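Local coordinates for ligand-gated channel protein (Acinetobacter baumannii, PDB 6H7V), which takes up iron across the outer membrane as BauA, a TonB-dependent receptor for the siderophore complex ferric preacinetobactin, at residues Trp280-Thr285 and Gly403-Phe408; Gln310-Tyr315 and Asp342-Ser347; Asp378-Ile383 and Pro411-Ser416. All coordinates share one frame; numbering follows the deposited sequence.

Interaction 1. Residues Trp280-Thr285 and Gly403-Phe408. With EDO (1,2-ethanediol), chain H.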
loop_
_atom_site.group_PDB
_atom_site.type_symbol
_atom_site.label_atom_id
_atom_site.label_comp_id
_atom_site.label_asym_id
_atom_site.label_seq_id
_atom_site.Cartn_x
_atom_site.Cartn_y
_atom_site.Cartn_z
ATOM N N TRP A 280 18.509 -0.891 21.104
ATOM C CA TRP A 280 17.560 -0.193 21.971
ATOM C C TRP A 280 16.545 0.710 21.197
ATOM O O TRP A 280 15.667 1.312 21.786
ATOM C CB TRP A 280 18.327 0.649 22.990
ATOM C CG TRP A 280 19.366 1.572 22.382
ATOM C CD1 TRP A 280 20.721 1.429 22.442
ATOM C CD2 TRP A 280 19.123 2.844 21.749
ATOM N NE1 TRP A 280 21.334 2.513 21.853
ATOM C CE2 TRP A 280 20.375 3.392 21.421
ATOM C CE3 TRP A 280 17.970 3.575 21.460
ATOM C CZ2 TRP A 280 20.510 4.606 20.756
ATOM C CZ3 TRP A 280 18.092 4.779 20.770
ATOM C CH2 TRP A 280 19.360 5.295 20.444
ATOM N N GLY A 281 16.699 0.837 19.892
ATOM C CA GLY A 281 15.842 1.734 19.156
ATOM C C GLY A 281 14.458 1.157 19.111
ATOM O O GLY A 281 14.303 -0.047 19.096
ATOM N N SER A 282 13.442 1.999 19.018
ATOM C CA SER A 282 12.101 1.486 18.969
ATOM C C SER A 282 11.171 2.456 18.296
ATOM O O SER A 282 11.455 3.645 18.218
ATOM C CB SER A 282 11.606 1.156 20.381
ATOM O OG SER A 282 11.422 2.323 21.137
ATOM N N VAL A 283 10.079 1.921 17.769
ATOM C CA VAL A 283 9.049 2.724 17.153
ATOM C C VAL A 283 7.683 2.217 17.591
ATOM O O VAL A 283 7.487 1.024 17.797
ATOM C CB VAL A 283 9.161 2.706 15.612
ATOM C CG1 VAL A 283 8.880 1.309 15.064
ATOM C CG2 VAL A 283 8.205 3.735 15.010
ATOM N N GLU A 284 6.768 3.144 17.818
ATOM C CA GLU A 284 5.417 2.808 18.275
ATOM C C GLU A 284 4.376 3.700 17.576
ATOM O O GLU A 284 4.554 4.905 17.486
ATOM C CB GLU A 284 5.324 3.008 19.776
ATOM C CG GLU A 284 4.061 2.440 20.374
ATOM C CD GLU A 284 3.909 2.755 21.855
ATOM O OE1 GLU A 284 3.500 3.915 22.174
ATOM O OE2 GLU A 284 4.185 1.835 22.682
ATOM N N THR A 285 3.385 3.081 16.952
ATOM C CA THR A 285 2.323 3.801 16.293
ATOM C C THR A 285 1.023 3.280 16.859
ATOM O O THR A 285 0.769 2.089 16.797
ATOM C CB THR A 285 2.351 3.619 14.752
ATOM O OG1 THR A 285 3.652 3.922 14.242
ATOM C CG2 THR A 285 1.384 4.579 14.058
ATOM N N GLY A 403 25.742 1.742 22.795
ATOM C CA GLY A 403 25.766 2.853 23.748
ATOM C C GLY A 403 24.471 2.901 24.525
ATOM O O GLY A 403 23.587 2.076 24.320
ATOM N N PRO A 404 24.317 3.908 25.386
ATOM C CA PRO A 404 23.066 3.999 26.174
ATOM C C PRO A 404 21.892 4.467 25.356
ATOM O O PRO A 404 22.068 5.044 24.294
ATOM C CB PRO A 404 23.374 5.025 27.289
ATOM C CG PRO A 404 24.798 5.462 27.093
ATOM C CD PRO A 404 25.355 4.870 25.816
ATOM N N LYS A 405 20.703 4.221 25.879
ATOM C CA LYS A 405 19.464 4.612 25.259
ATOM C C LYS A 405 19.069 5.963 25.828
ATOM O O LYS A 405 18.920 6.106 27.045
ATOM C CB LYS A 405 18.404 3.570 25.600
ATOM C CG LYS A 405 16.954 3.891 25.209
ATOM C CD LYS A 405 16.060 2.804 25.843
ATOM C CE LYS A 405 14.567 3.007 25.643
ATOM N NZ LYS A 405 14.162 2.746 24.234
ATOM N N PRO A 406 18.991 6.985 24.958
ATOM C CA PRO A 406 18.582 8.295 25.433
ATOM C C PRO A 406 17.126 8.304 25.840
ATOM O O PRO A 406 16.289 7.708 25.172
ATOM C CB PRO A 406 18.811 9.214 24.227
ATOM C CG PRO A 406 18.978 8.334 23.051
ATOM C CD PRO A 406 19.047 6.910 23.488
ATOM N N GLU A 407 16.831 8.990 26.924
ATOM C CA GLU A 407 15.468 9.244 27.318
ATOM C C GLU A 407 14.700 9.875 26.159
ATOM O O GLU A 407 15.261 10.558 25.332
ATOM C CB GLU A 407 15.481 10.167 28.528
ATOM C CG GLU A 407 14.474 9.804 29.595
ATOM C CD GLU A 407 14.348 10.896 30.648
ATOM O OE1 GLU A 407 15.289 11.030 31.461
ATOM O OE2 GLU A 407 13.336 11.645 30.642
ATOM N N PHE A 408 13.404 9.625 26.098
ATOM C CA PHE A 408 12.579 10.121 25.003
ATOM C C PHE A 408 11.916 11.438 25.401
ATOM O O PHE A 408 10.935 11.430 26.124
ATOM C CB PHE A 408 11.496 9.100 24.669
ATOM C CG PHE A 408 10.754 9.405 23.401
ATOM C CD1 PHE A 408 11.399 9.312 22.158
ATOM C CD2 PHE A 408 9.445 9.821 23.438
ATOM C CE1 PHE A 408 10.727 9.597 20.980
ATOM C CE2 PHE A 408 8.769 10.113 22.268
ATOM C CZ PHE A 408 9.402 9.987 21.025
HETATM C C1 EDO H . 8.814 4.469 20.882
HETATM O O1 EDO H . 8.914 3.133 21.376
HETATM C C2 EDO H . 10.020 5.279 21.331
HETATM O O2 EDO H . 9.888 5.619 22.713
#

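Interaction 2. Residues Gln310-Tyr315 and Asp342-Ser347. With C8E ((hydroxyethyloxy)tri(ethyloxy)octane), chain I.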
loop_
_atom_site.group_PDB
_atom_site.type_symbol
_atom_site.label_atom_id
_atom_site.label_comp_id
_atom_site.label_asym_id
_atom_site.label_seq_id
_atom_site.Cartn_x
_atom_site.Cartn_y
_atom_site.Cartn_z
ATOM N N GLN A 310 -13.267 9.575 10.828
ATOM C CA GLN A 310 -12.095 10.204 11.405
ATOM C C GLN A 310 -11.098 9.228 12.014
ATOM O O GLN A 310 -11.421 8.081 12.324
ATOM C CB GLN A 310 -12.504 11.243 12.442
ATOM C CG GLN A 310 -13.581 10.825 13.398
ATOM C CD GLN A 310 -14.075 12.015 14.221
ATOM O OE1 GLN A 310 -13.762 12.129 15.404
ATOM N NE2 GLN A 310 -14.754 12.956 13.570
ATOM N N SER A 311 -9.861 9.686 12.156
ATOM C CA SER A 311 -8.862 8.860 12.785
ATOM C C SER A 311 -7.814 9.651 13.533
ATOM O O SER A 311 -7.719 10.862 13.413
ATOM C CB SER A 311 -8.204 7.917 11.761
ATOM O OG SER A 311 -7.570 8.637 10.738
ATOM N N THR A 312 -7.014 8.930 14.294
ATOM C CA THR A 312 -5.957 9.511 15.069
ATOM C C THR A 312 -4.747 8.622 14.903
ATOM O O THR A 312 -4.851 7.415 14.893
ATOM C CB THR A 312 -6.354 9.603 16.570
ATOM O OG1 THR A 312 -7.341 10.629 16.748
ATOM C CG2 THR A 312 -5.162 9.965 17.431
ATOM N N THR A 313 -3.595 9.245 14.758
ATOM C CA THR A 313 -2.342 8.555 14.743
ATOM C C THR A 313 -1.414 9.164 15.795
ATOM O O THR A 313 -1.260 10.380 15.834
ATOM C CB THR A 313 -1.712 8.691 13.370
ATOM O OG1 THR A 313 -2.518 7.988 12.426
ATOM C CG2 THR A 313 -0.289 8.133 13.375
ATOM N N GLU A 314 -0.853 8.327 16.672
ATOM C CA GLU A 314 0.262 8.727 17.554
ATOM C C GLU A 314 1.524 7.918 17.251
ATOM O O GLU A 314 1.526 6.692 17.346
ATOM C CB GLU A 314 -0.107 8.531 19.007
ATOM C CG GLU A 314 -1.277 9.389 19.493
ATOM C CD GLU A 314 -1.638 9.095 20.962
ATOM O OE1 GLU A 314 -1.039 8.184 21.578
ATOM O OE2 GLU A 314 -2.492 9.799 21.531
ATOM N N TYR A 315 2.547 8.613 16.773
ATOM C CA TYR A 315 3.782 8.000 16.326
ATOM C C TYR A 315 4.904 8.475 17.224
ATOM O O TYR A 315 5.039 9.660 17.495
ATOM C CB TYR A 315 4.089 8.409 14.892
ATOM C CG TYR A 315 5.374 7.859 14.353
ATOM C CD1 TYR A 315 5.423 6.607 13.774
ATOM C CD2 TYR A 315 6.531 8.625 14.339
ATOM C CE1 TYR A 315 6.602 6.110 13.240
ATOM C CE2 TYR A 315 7.698 8.159 13.757
ATOM C CZ TYR A 315 7.721 6.907 13.190
ATOM O OH TYR A 315 8.879 6.406 12.613
ATOM N N ASP A 342 1.521 13.631 16.316
ATOM C CA ASP A 342 0.119 13.336 16.555
ATOM C C ASP A 342 -0.634 13.947 15.410
ATOM O O ASP A 342 -0.481 15.140 15.142
ATOM C CB ASP A 342 -0.350 13.987 17.878
ATOM C CG ASP A 342 0.322 13.363 19.113
ATOM O OD1 ASP A 342 0.652 12.163 19.069
ATOM O OD2 ASP A 342 0.632 14.083 20.076
ATOM N N VAL A 343 -1.492 13.161 14.773
ATOM C CA VAL A 343 -2.301 13.699 13.702
ATOM C C VAL A 343 -3.771 13.291 13.852
ATOM O O VAL A 343 -4.060 12.159 14.204
ATOM C CB VAL A 343 -1.665 13.387 12.317
ATOM C CG1 VAL A 343 -1.179 11.971 12.253
ATOM C CG2 VAL A 343 -2.619 13.667 11.182
ATOM N N ASP A 344 -4.665 14.289 13.810
ATOM C CA ASP A 344 -6.117 14.074 13.813
ATOM C C ASP A 344 -6.681 14.271 12.411
ATOM O O ASP A 344 -6.558 15.350 11.841
ATOM C CB ASP A 344 -6.816 15.079 14.732
ATOM C CG ASP A 344 -6.576 14.810 16.208
ATOM O OD1 ASP A 344 -6.088 13.724 16.594
ATOM O OD2 ASP A 344 -6.811 15.734 17.010
ATOM N N LYS A 345 -7.395 13.281 11.896
ATOM C CA LYS A 345 -7.870 13.353 10.525
ATOM C C LYS A 345 -9.389 13.299 10.467
ATOM O O LYS A 345 -10.015 12.589 11.254
ATOM C CB LYS A 345 -7.294 12.207 9.702
ATOM C CG LYS A 345 -5.790 11.996 9.822
ATOM C CD LYS A 345 -5.345 10.817 8.947
ATOM C CE LYS A 345 -4.337 9.921 9.624
ATOM N NZ LYS A 345 -4.863 9.211 10.832
ATOM N N LYS A 346 -9.965 14.004 9.493
ATOM C CA LYS A 346 -11.404 13.955 9.225
ATOM C C LYS A 346 -11.596 13.767 7.732
ATOM O O LYS A 346 -10.868 14.358 6.941
ATOM C CB LYS A 346 -12.057 15.276 9.602
ATOM C CG LYS A 346 -12.369 15.514 11.063
ATOM C CD LYS A 346 -13.216 16.802 11.148
ATOM C CE LYS A 346 -13.748 17.156 12.543
ATOM N NZ LYS A 346 -12.802 16.753 13.627
ATOM N N SER A 347 -12.658 13.082 7.340
ATOM C CA SER A 347 -12.800 12.672 5.954
ATOM C C SER A 347 -14.285 12.496 5.551
ATOM O O SER A 347 -15.068 11.927 6.293
ATOM C CB SER A 347 -12.056 11.355 5.770
ATOM O OG SER A 347 -11.528 11.305 4.474
HETATM C C1 C8E I . -11.150 10.684 17.957
HETATM C C2 C8E I . -11.424 9.924 16.669
HETATM C C3 C8E I . -11.019 8.456 16.788
HETATM C C4 C8E I . -12.123 7.492 16.342
HETATM C C5 C8E I . -12.696 6.662 17.503
HETATM C C6 C8E I . -12.081 5.259 17.638
HETATM C C7 C8E I . -12.902 4.358 18.567
HETATM C C8 C8E I . -12.228 3.012 18.849
HETATM O O9 C8E I . -13.221 1.986 19.009
HETATM C C10 C8E I . -12.697 0.675 19.251
HETATM C C11 C8E I . -13.755 -0.380 18.934
#

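Interaction 3. Residues Asp378-Ile383 and Pro411-Ser416. Unlike the reference sequence in segment 378-383: S380 (reference Gly).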
loop_
_atom_site.group_PDB
_atom_site.type_symbol
_atom_site.label_atom_id
_atom_site.label_comp_id
_atom_site.label_asym_id
_atom_site.label_seq_id
_atom_site.Cartn_x
_atom_site.Cartn_y
_atom_site.Cartn_z
ATOM N N ASP A 378 4.256 18.098 15.548
ATOM C CA ASP A 378 5.539 17.412 15.393
ATOM C C ASP A 378 6.485 17.788 16.532
ATOM O O ASP A 378 6.662 18.976 16.836
ATOM C CB ASP A 378 6.204 17.806 14.069
ATOM C CG ASP A 378 5.727 16.962 12.888
ATOM O OD1 ASP A 378 4.507 16.973 12.616
ATOM O OD2 ASP A 378 6.586 16.377 12.169
ATOM N N TYR A 379 7.120 16.774 17.118
ATOM C CA TYR A 379 8.114 16.951 18.147
ATOM C C TYR A 379 9.376 16.258 17.696
ATOM O O TYR A 379 9.339 15.121 17.238
ATOM C CB TYR A 379 7.655 16.285 19.438
ATOM C CG TYR A 379 6.309 16.720 19.932
ATOM C CD1 TYR A 379 5.141 16.269 19.314
ATOM C CD2 TYR A 379 6.190 17.543 21.052
ATOM C CE1 TYR A 379 3.895 16.647 19.777
ATOM C CE2 TYR A 379 4.941 17.938 21.512
ATOM C CZ TYR A 379 3.798 17.464 20.889
ATOM O OH TYR A 379 2.564 17.942 21.286
ATOM N N SER A 380 10.513 16.903 17.863
ATOM C CA SER A 380 11.695 16.390 17.233
ATOM C C SER A 380 12.985 16.952 17.779
ATOM O O SER A 380 13.065 18.128 18.121
ATOM C CB SER A 380 11.639 16.640 15.745
ATOM O OG SER A 380 12.837 16.193 15.159
ATOM N N TYR A 381 13.983 16.075 17.881
ATOM C CA TYR A 381 15.363 16.477 17.921
ATOM C C TYR A 381 15.998 16.039 16.619
ATOM O O TYR A 381 16.090 14.826 16.334
ATOM C CB TYR A 381 16.112 15.752 19.036
ATOM C CG TYR A 381 15.895 16.237 20.445
ATOM C CD1 TYR A 381 16.261 17.525 20.829
ATOM C CD2 TYR A 381 15.501 15.339 21.437
ATOM C CE1 TYR A 381 16.172 17.926 22.152
ATOM C CE2 TYR A 381 15.383 15.733 22.761
ATOM C CZ TYR A 381 15.719 17.022 23.115
ATOM O OH TYR A 381 15.640 17.342 24.443
ATOM N N ARG A 382 16.571 17.009 15.914
ATOM C CA ARG A 382 17.541 16.742 14.853
ATOM C C ARG A 382 18.870 16.286 15.490
ATOM O O ARG A 382 19.496 15.326 15.043
ATOM C CB ARG A 382 17.745 18.039 14.050
ATOM C CG ARG A 382 18.088 17.891 12.568
ATOM C CD ARG A 382 18.503 19.241 11.956
ATOM N NE ARG A 382 19.013 20.196 12.964
ATOM C CZ ARG A 382 20.289 20.563 13.105
ATOM N NH1 ARG A 382 21.219 20.125 12.269
ATOM N NH2 ARG A 382 20.634 21.397 14.079
ATOM N N ILE A 383 19.293 17.031 16.512
ATOM C CA ILE A 383 20.458 16.718 17.332
ATOM C C ILE A 383 20.009 16.524 18.783
ATOM O O ILE A 383 19.525 17.456 19.420
ATOM C CB ILE A 383 21.461 17.890 17.349
ATOM C CG1 ILE A 383 22.053 18.151 15.967
ATOM C CG2 ILE A 383 22.572 17.615 18.333
ATOM C CD1 ILE A 383 23.156 19.189 15.998
ATOM N N PRO A 411 11.187 17.894 21.999
ATOM C CA PRO A 411 10.405 19.116 22.204
ATOM C C PRO A 411 9.568 19.454 20.997
ATOM O O PRO A 411 9.870 19.050 19.883
ATOM C CB PRO A 411 11.478 20.183 22.409
ATOM C CG PRO A 411 12.642 19.693 21.595
ATOM C CD PRO A 411 12.549 18.187 21.502
ATOM N N PHE A 412 8.509 20.194 21.244
ATOM C CA PHE A 412 7.606 20.618 20.205
ATOM C C PHE A 412 8.357 21.437 19.166
ATOM O O PHE A 412 9.121 22.330 19.520
ATOM C CB PHE A 412 6.491 21.452 20.831
ATOM C CG PHE A 412 5.576 22.067 19.831
ATOM C CD1 PHE A 412 4.805 21.273 18.978
ATOM C CD2 PHE A 412 5.484 23.460 19.720
ATOM C CE1 PHE A 412 3.896 21.848 18.117
ATOM C CE2 PHE A 412 4.617 24.041 18.801
ATOM C CZ PHE A 412 3.852 23.230 17.975
ATOM N N LEU A 413 8.076 21.184 17.893
ATOM C CA LEU A 413 8.694 21.929 16.805
ATOM C C LEU A 413 7.693 22.769 16.028
ATOM O O LEU A 413 7.794 23.987 16.005
ATOM C CB LEU A 413 9.393 20.963 15.854
ATOM C CG LEU A 413 10.758 21.368 15.306
ATOM C CD1 LEU A 413 11.749 21.671 16.422
ATOM C CD2 LEU A 413 11.247 20.223 14.437
ATOM N N PHE A 414 6.704 22.130 15.418
ATOM C CA PHE A 414 5.689 22.874 14.688
ATOM C C PHE A 414 4.360 22.148 14.634
ATOM O O PHE A 414 4.302 20.930 14.734
ATOM C CB PHE A 414 6.171 23.210 13.263
ATOM C CG PHE A 414 6.371 22.000 12.366
ATOM C CD1 PHE A 414 7.573 21.336 12.333
ATOM C CD2 PHE A 414 5.376 21.570 11.517
ATOM C CE1 PHE A 414 7.730 20.170 11.596
ATOM C CE2 PHE A 414 5.546 20.448 10.717
ATOM C CZ PHE A 414 6.740 19.760 10.733
ATOM N N HIS A 415 3.312 22.929 14.389
ATOM C CA HIS A 415 1.952 22.467 14.116
ATOM C C HIS A 415 1.697 22.612 12.597
ATOM O O HIS A 415 2.080 23.611 11.990
ATOM C CB HIS A 415 0.975 23.379 14.894
ATOM C CG HIS A 415 -0.476 23.084 14.666
ATOM N ND1 HIS A 415 -1.144 22.075 15.332
ATOM C CD2 HIS A 415 -1.418 23.733 13.931
ATOM C CE1 HIS A 415 -2.423 22.089 14.986
ATOM N NE2 HIS A 415 -2.612 23.074 14.122
ATOM N N SER A 416 1.013 21.663 11.979
ATOM C CA SER A 416 0.753 21.779 10.555
ATOM C C SER A 416 -0.635 21.304 10.199
ATOM O O SER A 416 -1.241 20.556 10.959
ATOM C CB SER A 416 1.802 21.030 9.736
ATOM O OG SER A 416 1.791 19.650 10.001
HETATM O O HOH W 1 3.178 19.177 12.500
#

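Interaction 1. Residues Trp280-Thr285 and Gly403-Phe408
W280 holds its indole CG between its own backbone N and carbonyl carbon (chi1 52°), which turns the ring under the loop backbone at K405 and P406, while K405, with CG on the far side from its N (chi1 171°), sends its chain past the ring. The contact belongs to the beta-barrel of a TonB-dependent receptor: a loop between strands 391-394 and 412-431, one of the long loops that in this family usually face the cell exterior, folds against the entry to strand 282-297. The same face of the indole takes three groups in a row. K405 CA stands over the centre of the five-membered ring, 4.1 Å from its centroid, and P406 CD lies 3.7 Å from the six-membered centroid, two CH-pi contacts. P404 O sits nearer the rim, 3.6 Å from W280 NE1. That NE1 is hydrogen-bonded to W402 O, just ahead of the loop segment, which helps fix the ring's rotation. K405 CG passes obliquely over the benzo side, 3.9 Å from W280 CE3. The lysine is extended as far as CE and then bends at chi4 (72°), turning NZ back to W280 O, 3.2 Å away, in a weak hydrogen bond. L336 and Q338 of strand 331-358 touch W280 and P406 respectively, and F387 of a loop also touches P406. N318 ties the two partners from the adjoining strand, its side chain bonded to P406 O and its backbone to S282. Farther along the strand, a 1,2-ethanediol, probably from the crystallisation liquor, lies between the segments. Its O1 shares a hydrogen bond with S282 OG at 2.6 Å, either being a possible donor, and its O2 rests above the F408 ring, 3.9 Å from F408 CG.

Interaction 2. Residues Gln310-Tyr315 and Asp342-Ser347
The carboxylates of E314 and D342 are turned 49° from each other: D342 OD1 meets the E314 chain at CG, 3.4 Å away, while E314 OE2 and D342 OD1, probably like-charged, stay 4.6 Å apart. On this same sheet face T312 OG1 gives a weak hydrogen bond of 3.3 Å to the D344 carboxylate at OD1, and the Q310 amide has its OE1 3.5 Å from C2 of a detergent chain, C8E, as suits the outer surface of a membrane barrel. S311, T313, V343 and K345 occupy the other face. Bends at chi3 (-138°) and chi4 bring K345 NZ across the neighbouring strand, where it donates to S311 OG at 2.8 Å and to T313 OG1 at 3.1 Å. Both hydroxyls have second partners, S311 OG with G123 O and T313 OG1 with D287 OD2, so the ammonium joins a buried polar network reaching the plug. T313 CB packs on V343 CG1 at 3.5 Å. Paired backbone bonds link S311 with K345 and T313 with V343 in antiparallel register. Strand 302-318, also bonded to strand 282-297, thus lies beside strand 331-358, whose other flank meets strand 361-381.

Interaction 3. Residues Asp378-Ile383 and Pro411-Ser416
D378, P411 and S380 carry this antiparallel strand pairing. D378 N bonds to F414 O at 2.9 Å, and D378 O faces two successive amides, L413 N at 2.8 Å and, weakly, F414 N at 3.5 Å: a classic beta bulge. The D378 side chain lies alongside F414, with CB 4.0 Å from the ring centroid over one face and the carboxylate stacked at 21° to the ring plane. Its OD1 is held by Q376 NE2 and also meets a water, which lies between it, F414 O and S416 OG. P411 works at the other end. Its O accepts S380 N at 3.0 Å, and its CD stands over the centre of the Y381 ring, 3.6 Å from the centroid, in a CH-pi contact. S380 adds CB against L413 CD2 at 3.8 Å. Between these ends, F412 turns its edge to the face of Y379, a T-shaped pair with planes at 65°. Strand 361-381 is flanked in the barrel wall by strands 412-431 and 331-358, with Y379 bonded through the backbone to A340 and Y381 likewise to Q338; strand 412-431 is followed by strand 436-451, just past whose end S452 bonds to H415.

All three belong to one region of the barrel, two within its wall and one where a loop meets it. Interaction 2 is partly buried, its centre about 18 Å from the chain centre, whereas interactions 1 and 3 are surface contacts, about 27 Å from it, with centres about 17 Å apart. Interactions 2 and 3 join neighbouring strands through backbone bonds, regular in the former and bulged in the latter; interaction 1 relies on a loop resting on an indole. Their strands are neighbours: Y315 of interaction 2 packs on V283 and T285 of interaction 1, and D342 approaches Y379. The 403-408 loop leads into 411-416. Chemistry follows place: lysine-hydroxyl bonding inside, aromatic-proline packing at the surface.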